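Local coordinates for protein arsenic responsive repressor ArsR (Corynebacterium glutamicum ATCC 13032, PDB 6J0E) that probably represses transcription by binding DNA as a dimer and releases it when arsenite binds, as ArsR-family arsenic sensors do, at residues Thr20-Ser25 with Arg109-Ile114; Ile7-Pro12 with Gly115-Leu120. All coordinates share one frame; numbering follows the deposited sequence.

Interaction 1 (Thr20-Ser25 with Arg109-Ile114); sequences TGPLSS and RTVLQI
The puckered Pro22 ring (C-gamma exo), the nearest thing to a flat group here, meets the end of helix 102-111 through CB and CG: CB touches Val111 CG2 at 3.8 Å, and CG lies 4.1 Å from Thr110 CG2. In this ArsR-type winged-helix repressor the contact sets the short helix 20-24 against the last turn of helix 102-111, and Tyr31 of helix 28-38 touches both Pro22 and Val111. The Pro22 and Thr110 side chains cross at about a right angle. The Thr110 methyl takes part while its hydroxyl bonds back to Ala106 O.

Leu23 and Val111 form the tighter half of the interface. Leu23 CG lies beside its backbone N, anti to the carbonyl carbon (chi1 -85°), and from there both methyls reach the 109-114 segment. The two Val111 methyls divide the work: CG1 serves Leu23, CG2 serves Pro22. Leu23 CD1 rests 3.9 Å from Ile114 CD1, beyond the point where Leu112 leaves helical geometry. The side chain of Ile114 lies about 5 Å from a bound arsenic, and Leu23 packs on Ser48 of the second subunit.

No hydrogen bond crosses this apolar contact. Val111 O, buried here, has no polar partner in the model; Leu23 CD1 sits 3.8 Å from it, while Leu23 CD2 presses on Val111 CG1 at 3.4 Å, closer than usual van der Waals contact.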
ATOM      1  N   THR B  20       1.763   2.675  12.266  1.00 10.66           N
ATOM      2  CA  THR B  20       2.705   2.289  13.347  1.00 10.98           C
ATOM      3  C   THR B  20       2.381   1.027  14.066  1.00 12.00           C
ATOM      4  O   THR B  20       3.227   0.185  14.199  1.00 11.15           O
ATOM      5  CB  THR B  20       2.963   3.353  14.335  1.00 12.77           C
ATOM      6  OG1 THR B  20       3.581   4.438  13.642  1.00 14.03           O
ATOM      7  CG2 THR B  20       4.010   2.928  15.306  1.00 13.01           C
ATOM      8  N   GLY B  21       1.100   0.903  14.453  1.00 11.52           N
ATOM      9  CA  GLY B  21       0.760  -0.293  15.135  1.00 10.74           C
ATOM     10  C   GLY B  21       0.917  -1.536  14.281  1.00 10.01           C
ATOM     11  O   GLY B  21       1.521  -2.472  14.701  1.00  9.96           O
ATOM     12  N   PRO B  22       0.279  -1.624  13.049  1.00  9.87           N
ATOM     13  CA  PRO B  22       0.419  -2.889  12.329  1.00 10.55           C
ATOM     14  C   PRO B  22       1.863  -3.043  11.911  1.00  9.37           C
ATOM     15  O   PRO B  22       2.314  -4.139  11.909  1.00 10.89           O
ATOM     16  CB  PRO B  22      -0.457  -2.695  11.033  1.00 11.32           C
ATOM     17  CG  PRO B  22      -1.283  -1.560  11.382  1.00 12.88           C
ATOM     18  CD  PRO B  22      -0.691  -0.734  12.396  1.00 12.37           C
ATOM     19  N   LEU B  23       2.610  -1.945  11.655  1.00  8.04           N
ATOM     20  CA  LEU B  23       3.964  -2.129  11.224  1.00  8.25           C
ATOM     21  C   LEU B  23       4.808  -2.698  12.400  1.00  9.72           C
ATOM     22  O   LEU B  23       5.748  -3.418  12.094  1.00  8.94           O
ATOM     23  CB  LEU B  23       4.606  -0.813  10.861  1.00 10.17           C
ATOM     24  CG  LEU B  23       4.277  -0.394   9.374  1.00 10.86           C
ATOM     25  CD1 LEU B  23       4.763   1.049   9.260  1.00 10.22           C
ATOM     26  CD2 LEU B  23       4.889  -1.337   8.359  1.00 11.88           C
ATOM     27  N   SER B  24       4.462  -2.245  13.529  1.00  8.14           N
ATOM     28  CA  SER B  24       5.223  -2.640  14.815  1.00  9.49           C
ATOM     29  C   SER B  24       4.864  -4.012  15.364  1.00 11.19           C
ATOM     30  O   SER B  24       5.625  -4.617  16.116  1.00 12.56           O
ATOM     31  CB  SER B  24       5.090  -1.643  15.883  1.00 11.17           C
ATOM     32  OG  SER B  24       5.614  -0.407  15.379  1.00  9.92           O
ATOM     33  N   SER B  25       3.753  -4.520  14.933  1.00 10.05           N
ATOM     34  CA  SER B  25       3.210  -5.735  15.461  1.00 10.29           C
ATOM     35  C   SER B  25       4.001  -6.918  14.948  1.00 10.28           C
ATOM     36  O   SER B  25       4.710  -6.846  13.981  1.00  9.44           O
ATOM     37  CB  SER B  25       1.714  -5.906  15.051  1.00 10.88           C
ATOM     38  OG  SER B  25       1.647  -6.169  13.717  1.00 12.72           O
ATOM     39  N   ARG B 109      -3.315  -0.914   2.874  1.00  8.93           N
ATOM     40  CA  ARG B 109      -3.418   0.558   2.852  1.00  9.01           C
ATOM     41  C   ARG B 109      -3.070   1.258   4.113  1.00  9.27           C
ATOM     42  O   ARG B 109      -2.408   2.288   4.053  1.00 10.00           O
ATOM     43  CB  ARG B 109      -4.742   1.047   2.350  1.00 12.59           C
ATOM     44  CG  ARG B 109      -4.943   0.743   0.900  1.00 13.10           C
ATOM     45  CD  ARG B 109      -6.211   1.498   0.319  1.00 14.95           C
ATOM     46  NE  ARG B 109      -7.419   1.358   1.071  1.00 14.60           N
ATOM     47  CZ  ARG B 109      -8.294   0.344   0.901  1.00 16.70           C
ATOM     48  NH1 ARG B 109      -8.021  -0.658  -0.002  1.00 13.52           N
ATOM     49  NH2 ARG B 109      -9.314   0.308   1.655  1.00 15.84           N
ATOM     50  N   THR B 110      -3.468   0.678   5.279  1.00  8.79           N
ATOM     51  CA  THR B 110      -3.132   1.188   6.580  1.00  9.93           C
ATOM     52  C   THR B 110      -1.622   1.040   6.882  1.00  8.78           C
ATOM     53  O   THR B 110      -0.971   1.974   7.417  1.00 11.23           O
ATOM     54  CB  THR B 110      -3.937   0.482   7.676  1.00 11.64           C
ATOM     55  OG1 THR B 110      -5.322   0.646   7.363  1.00 12.10           O
ATOM     56  CG2 THR B 110      -3.556   0.927   9.023  1.00 12.51           C
ATOM     57  N   VAL B 111      -1.039  -0.055   6.502  1.00  7.85           N
ATOM     58  CA  VAL B 111       0.402  -0.282   6.804  1.00 10.40           C
ATOM     59  C   VAL B 111       1.283   0.726   6.029  1.00  8.60           C
ATOM     60  O   VAL B 111       2.290   1.069   6.339  1.00  9.78           O
ATOM     61  CB  VAL B 111       0.781  -1.732   6.373  1.00 11.07           C
ATOM     62  CG1 VAL B 111       2.241  -2.034   6.277  1.00 14.16           C
ATOM     63  CG2 VAL B 111       0.151  -2.760   7.328  1.00 12.27           C
ATOM     64  N   LEU B 112       0.739   1.154   4.883  1.00  7.45           N
ATOM     65  CA  LEU B 112       1.406   2.077   3.954  1.00  7.36           C
ATOM     66  C   LEU B 112       0.977   3.572   4.160  1.00  6.54           C
ATOM     67  O   LEU B 112       1.330   4.367   3.288  1.00  5.35           O
ATOM     68  CB  LEU B 112       1.067   1.706   2.503  1.00  9.10           C
ATOM     69  CG  LEU B 112       1.477   0.331   1.886  1.00 10.21           C
ATOM     70  CD1 LEU B 112       0.704   0.111   0.560  1.00 12.22           C
ATOM     71  CD2 LEU B 112       2.888   0.297   1.584  1.00 13.43           C
ATOM     72  N   GLN B 113       0.313   3.890   5.230  0.58  5.54           N
ATOM     73  CA  GLN B 113      -0.107   5.233   5.538  0.58  6.52           C
ATOM     74  C   GLN B 113       1.094   5.905   6.280  0.58  7.10           C
ATOM     75  O   GLN B 113       1.110   5.988   7.461  0.58  7.21           O
ATOM     76  CB  GLN B 113      -1.366   5.170   6.346  0.58  6.89           C
ATOM     77  CG  GLN B 113      -1.962   6.566   6.673  0.58  6.33           C
ATOM     78  CD  GLN B 113      -1.205   7.326   7.767  0.58  6.95           C
ATOM     79  OE1 GLN B 113      -1.181   6.913   9.009  0.58  7.36           O
ATOM     80  NE2 GLN B 113      -0.608   8.494   7.345  0.58  5.93           N
ATOM     81  N   ILE B 114       2.086   6.293   5.478  1.00  6.17           N
ATOM     82  CA  ILE B 114       3.376   6.760   5.928  1.00  7.38           C
ATOM     83  C   ILE B 114       3.567   8.247   5.513  1.00  7.79           C
ATOM     84  O   ILE B 114       3.949   8.534   4.408  1.00  6.60           O
ATOM     85  CB  ILE B 114       4.509   5.922   5.206  1.00  7.51           C
ATOM     86  CG1 ILE B 114       4.280   4.429   5.475  1.00  8.04           C
ATOM     87  CG2 ILE B 114       5.896   6.397   5.745  1.00  7.02           C
ATOM     88  CD1 ILE B 114       4.464   4.064   6.857  1.00  7.56           C
TER

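Interaction 2 (Ile7-Pro12 with Gly115-Leu120)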
ATOM      1  N   ILE B   7      -3.210  14.192   1.519  1.00 11.49           N
ATOM      2  CA  ILE B   7      -2.742  15.277   2.364  1.00 14.44           C
ATOM      3  C   ILE B   7      -1.464  14.808   3.034  1.00 15.06           C
ATOM      4  O   ILE B   7      -1.374  13.592   3.387  1.00 13.01           O
ATOM      5  CB  ILE B   7      -3.743  15.638   3.438  1.00 16.27           C
ATOM      6  CG1 ILE B   7      -4.205  14.487   4.350  1.00 19.92           C
ATOM      7  CG2 ILE B   7      -4.962  16.274   2.743  1.00 20.49           C
ATOM      8  CD1 ILE B   7      -4.781  14.996   5.675  1.00 21.10           C
ATOM      9  N   GLN B   8      -0.527  15.722   3.285  1.00 16.66           N
ATOM     10  CA  GLN B   8       0.659  15.443   4.152  1.00 16.15           C
ATOM     11  C   GLN B   8       0.304  15.542   5.618  1.00 14.23           C
ATOM     12  O   GLN B   8      -0.426  16.486   6.073  1.00 17.46           O
ATOM     13  CB  GLN B   8       1.820  16.421   3.868  1.00 19.07           C
ATOM     14  CG  GLN B   8       2.171  16.330   2.408  1.00 22.95           C
ATOM     15  CD  GLN B   8       2.758  14.993   2.062  1.00 22.45           C
ATOM     16  OE1 GLN B   8       3.638  14.544   2.723  1.00 31.29           O
ATOM     17  NE2 GLN B   8       2.240  14.353   1.042  1.00 21.86           N
ATOM     18  N   LEU B   9       0.837  14.667   6.441  1.00 11.54           N
ATOM     19  CA  LEU B   9       0.565  14.632   7.839  1.00 13.65           C
ATOM     20  C   LEU B   9       1.805  15.158   8.661  1.00 19.84           C
ATOM     21  O   LEU B   9       2.652  14.374   9.189  1.00 19.68           O
ATOM     22  CB  LEU B   9       0.115  13.271   8.297  1.00 14.48           C
ATOM     23  CG  LEU B   9      -1.238  12.846   7.783  1.00 17.56           C
ATOM     24  CD1 LEU B   9      -1.360  11.379   8.077  1.00 18.76           C
ATOM     25  CD2 LEU B   9      -2.351  13.626   8.427  1.00 16.66           C
ATOM     26  N   ALA B  10       1.869  16.475   8.721  1.00 16.94           N
ATOM     27  CA  ALA B  10       3.046  17.179   9.189  1.00 20.89           C
ATOM     28  C   ALA B  10       3.247  17.200  10.713  1.00 18.66           C
ATOM     29  O   ALA B  10       4.223  17.771  11.198  1.00 21.17           O
ATOM     30  CB  ALA B  10       3.042  18.547   8.611  1.00 23.33           C
ATOM     31  N   ASN B  11       2.317  16.669  11.509  1.00 14.77           N
ATOM     32  CA  ASN B  11       2.508  16.539  12.925  1.00 16.39           C
ATOM     33  C   ASN B  11       3.137  15.148  13.092  1.00 16.32           C
ATOM     34  O   ASN B  11       2.525  14.195  12.653  1.00 15.63           O
ATOM     35  CB  ASN B  11       1.158  16.610  13.689  1.00 17.12           C
ATOM     36  CG  ASN B  11       1.340  16.610  15.192  1.00 19.91           C
ATOM     37  OD1 ASN B  11       2.424  16.308  15.667  1.00 28.48           O
ATOM     38  ND2 ASN B  11       0.333  17.102  15.959  1.00 20.17           N
ATOM     39  N   PRO B  12       4.332  15.035  13.725  1.00 19.87           N
ATOM     40  CA  PRO B  12       4.905  13.694  13.891  1.00 17.32           C
ATOM     41  C   PRO B  12       4.017  12.667  14.644  1.00 18.56           C
ATOM     42  O   PRO B  12       4.174  11.510  14.463  1.00 17.23           O
ATOM     43  CB  PRO B  12       6.194  13.935  14.691  1.00 19.79           C
ATOM     44  CG  PRO B  12       6.572  15.344  14.423  1.00 21.74           C
ATOM     45  CD  PRO B  12       5.318  16.099  14.025  1.00 20.24           C
ATOM     46  N   GLY B 115       3.093   9.101   6.364  1.00  7.61           N
ATOM     47  CA  GLY B 115       3.310  10.573   6.181  1.00  8.18           C
ATOM     48  C   GLY B 115       2.216  11.249   5.352  1.00 10.15           C
ATOM     49  O   GLY B 115       2.294  12.430   5.184  1.00  7.39           O
ATOM     50  N   SER B 116       1.208  10.532   4.918  1.00  8.81           N
ATOM     51  CA  SER B 116       0.145  11.119   4.062  0.85  9.26           C
ATOM     52  C   SER B 116      -1.001  10.134   4.108  1.00  7.99           C
ATOM     53  O   SER B 116      -0.844   8.951   4.523  1.00  5.13           O
ATOM     54  CB  SER B 116       0.596  11.408   2.651  0.85  8.32           C
ATOM     55  OG  SER B 116       0.808  10.291   1.739  0.85  6.88           O
ATOM     56  N   MET B 117      -2.185  10.626   3.752  1.00  7.58           N
ATOM     57  CA  MET B 117      -3.378   9.846   3.780  1.00  9.07           C
ATOM     58  C   MET B 117      -4.357  10.479   2.781  1.00  8.73           C
ATOM     59  O   MET B 117      -4.198  11.623   2.487  1.00  8.50           O
ATOM     60  CB  MET B 117      -4.005   9.790   5.173  1.00 11.46           C
ATOM     61  CG  MET B 117      -4.461  11.094   5.740  1.00 17.22           C
ATOM     62  SD  MET B 117      -5.342  10.947   7.293  1.00 22.73           S
ATOM     63  CE  MET B 117      -6.883  10.138   6.925  1.00 21.71           C
ATOM     64  N   GLU B 118      -5.332   9.682   2.401  1.00  7.97           N
ATOM     65  CA  GLU B 118      -6.448  10.106   1.468  1.00 10.36           C
ATOM     66  C   GLU B 118      -7.621  10.418   2.254  1.00 12.85           C
ATOM     67  O   GLU B 118      -8.143   9.541   2.971  1.00 17.59           O
ATOM     68  CB  GLU B 118      -6.650   9.002   0.341  1.00 13.30           C
ATOM     69  CG  GLU B 118      -5.628   9.044  -0.714  1.00 13.91           C
ATOM     70  CD  GLU B 118      -4.214   8.529  -0.201  1.00 12.16           C
ATOM     71  OE1 GLU B 118      -4.447   7.344   0.498  1.00 12.35           O
ATOM     72  OE2 GLU B 118      -3.246   9.150  -0.311  1.00 13.54           O
ATOM     73  N   LEU B 119      -8.223  11.585   1.965  1.00  9.04           N
ATOM     74  CA  LEU B 119      -9.531  11.965   2.477  1.00 10.95           C
ATOM     75  C   LEU B 119     -10.227  12.782   1.407  1.00  9.95           C
ATOM     76  O   LEU B 119      -9.729  13.078   0.381  1.00  9.53           O
ATOM     77  CB  LEU B 119      -9.385  12.652   3.794  1.00 12.86           C
ATOM     78  CG  LEU B 119      -8.624  13.952   4.021  1.00 15.46           C
ATOM     79  CD1 LEU B 119      -9.321  15.078   3.403  1.00 21.87           C
ATOM     80  CD2 LEU B 119      -8.530  14.263   5.444  1.00 17.44           C
ATOM     81  N   LEU B 120     -11.486  13.063   1.679  1.00 11.47           N
ATOM     82  CA  LEU B 120     -12.341  13.926   0.794  1.00 11.76           C
ATOM     83  C   LEU B 120     -12.340  15.353   1.381  1.00 11.51           C
ATOM     84  O   LEU B 120     -12.343  15.520   2.566  1.00 10.39           O
ATOM     85  CB  LEU B 120     -13.755  13.404   0.752  1.00 13.76           C
ATOM     86  CG  LEU B 120     -13.954  12.009   0.172  1.00 16.30           C
ATOM     87  CD1 LEU B 120     -15.440  11.504   0.290  1.00 19.35           C
ATOM     88  CD2 LEU B 120     -13.503  11.972  -1.291  1.00 19.81           C
TER
HETATM   89  O   HOH W   1       2.313  11.765  -0.592  1.00 17.12           O
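Ile7 and Met117 form a hydrogen-bonded pair in an antiparallel pair of strands, N-terminal 4-8 and C-terminal 116-125, within a sheet that runs on into the second subunit through a parallel ladder at Leu120. Ile7 N donates to Met117 O at 2.9 Å in a nearly straight bond (168°), and Met117 N returns one to Ile7 O at 3.1 Å, in the carbonyl plane. Past the non-hydrogen-bonded pair Gln8-Ser116, Leu9 N reaches Gly115 O at 3.0 Å from above the plane of that carbonyl. Ser116 CA also makes a CA-H...O contact with Ile7 O.

Apolar contacts gather on the face that carries Ile7 and Met117. These two side chains run alongside each other, pointing the same way, with Ile7 CG1 3.7 Å from Met117 CG. Ile7 CG1 and Met117 CG each lie between the backbone N and the carbonyl carbon (chi1 55° and 63°), which matches their shared course. Farther out, Ile7 CD1 meets Leu119 CD2 at 3.8 Å, the two side chains crossing at about a right angle. Leu9, just past the end of strand 4-8, lies across Met117, its CD1 3.9 Å from Met117 CG and close to SD as well.

Polar contacts lie on the face of Gln8 and Ser116. Ser116 has two conformers; in one, a water accepts from Gln8 NE2 at 3.1 Å and donates to Ser116 OG at 3.1 Å, and OG bonds to Arg109 of the second subunit, so both links may be only partly occupied. That Arg109 also forms a salt bridge with Glu118.

The chemistry thus differs between the faces: main-chain bonds set the pairing, one face is apolar and the other polar, and both meet the second subunit, into which the sheet continues.

The centres of interactions 1 and 2 are about 14 Å apart, on the same side of the chain's centre. Along the sequence interaction 1 is nested within interaction 2: strand 4-8 precedes helix 20-24, and helix 102-111 precedes strand 116-125, so both contacts bring the N-terminal region against the C-terminal one, with the HTH arsR-type region lying between them in sequence. In one of its two conformers Gln113 bridges them, bonding to Cys15 O, Leu18 N and Ser116 O. Ile114 and Gly115, adjacent residues from the two contacts, each lie about 5 Å from bound arsenic. Both contacts touch the second subunit, consistent with a terminal region in which arsenic binding and dimer assembly are close neighbours.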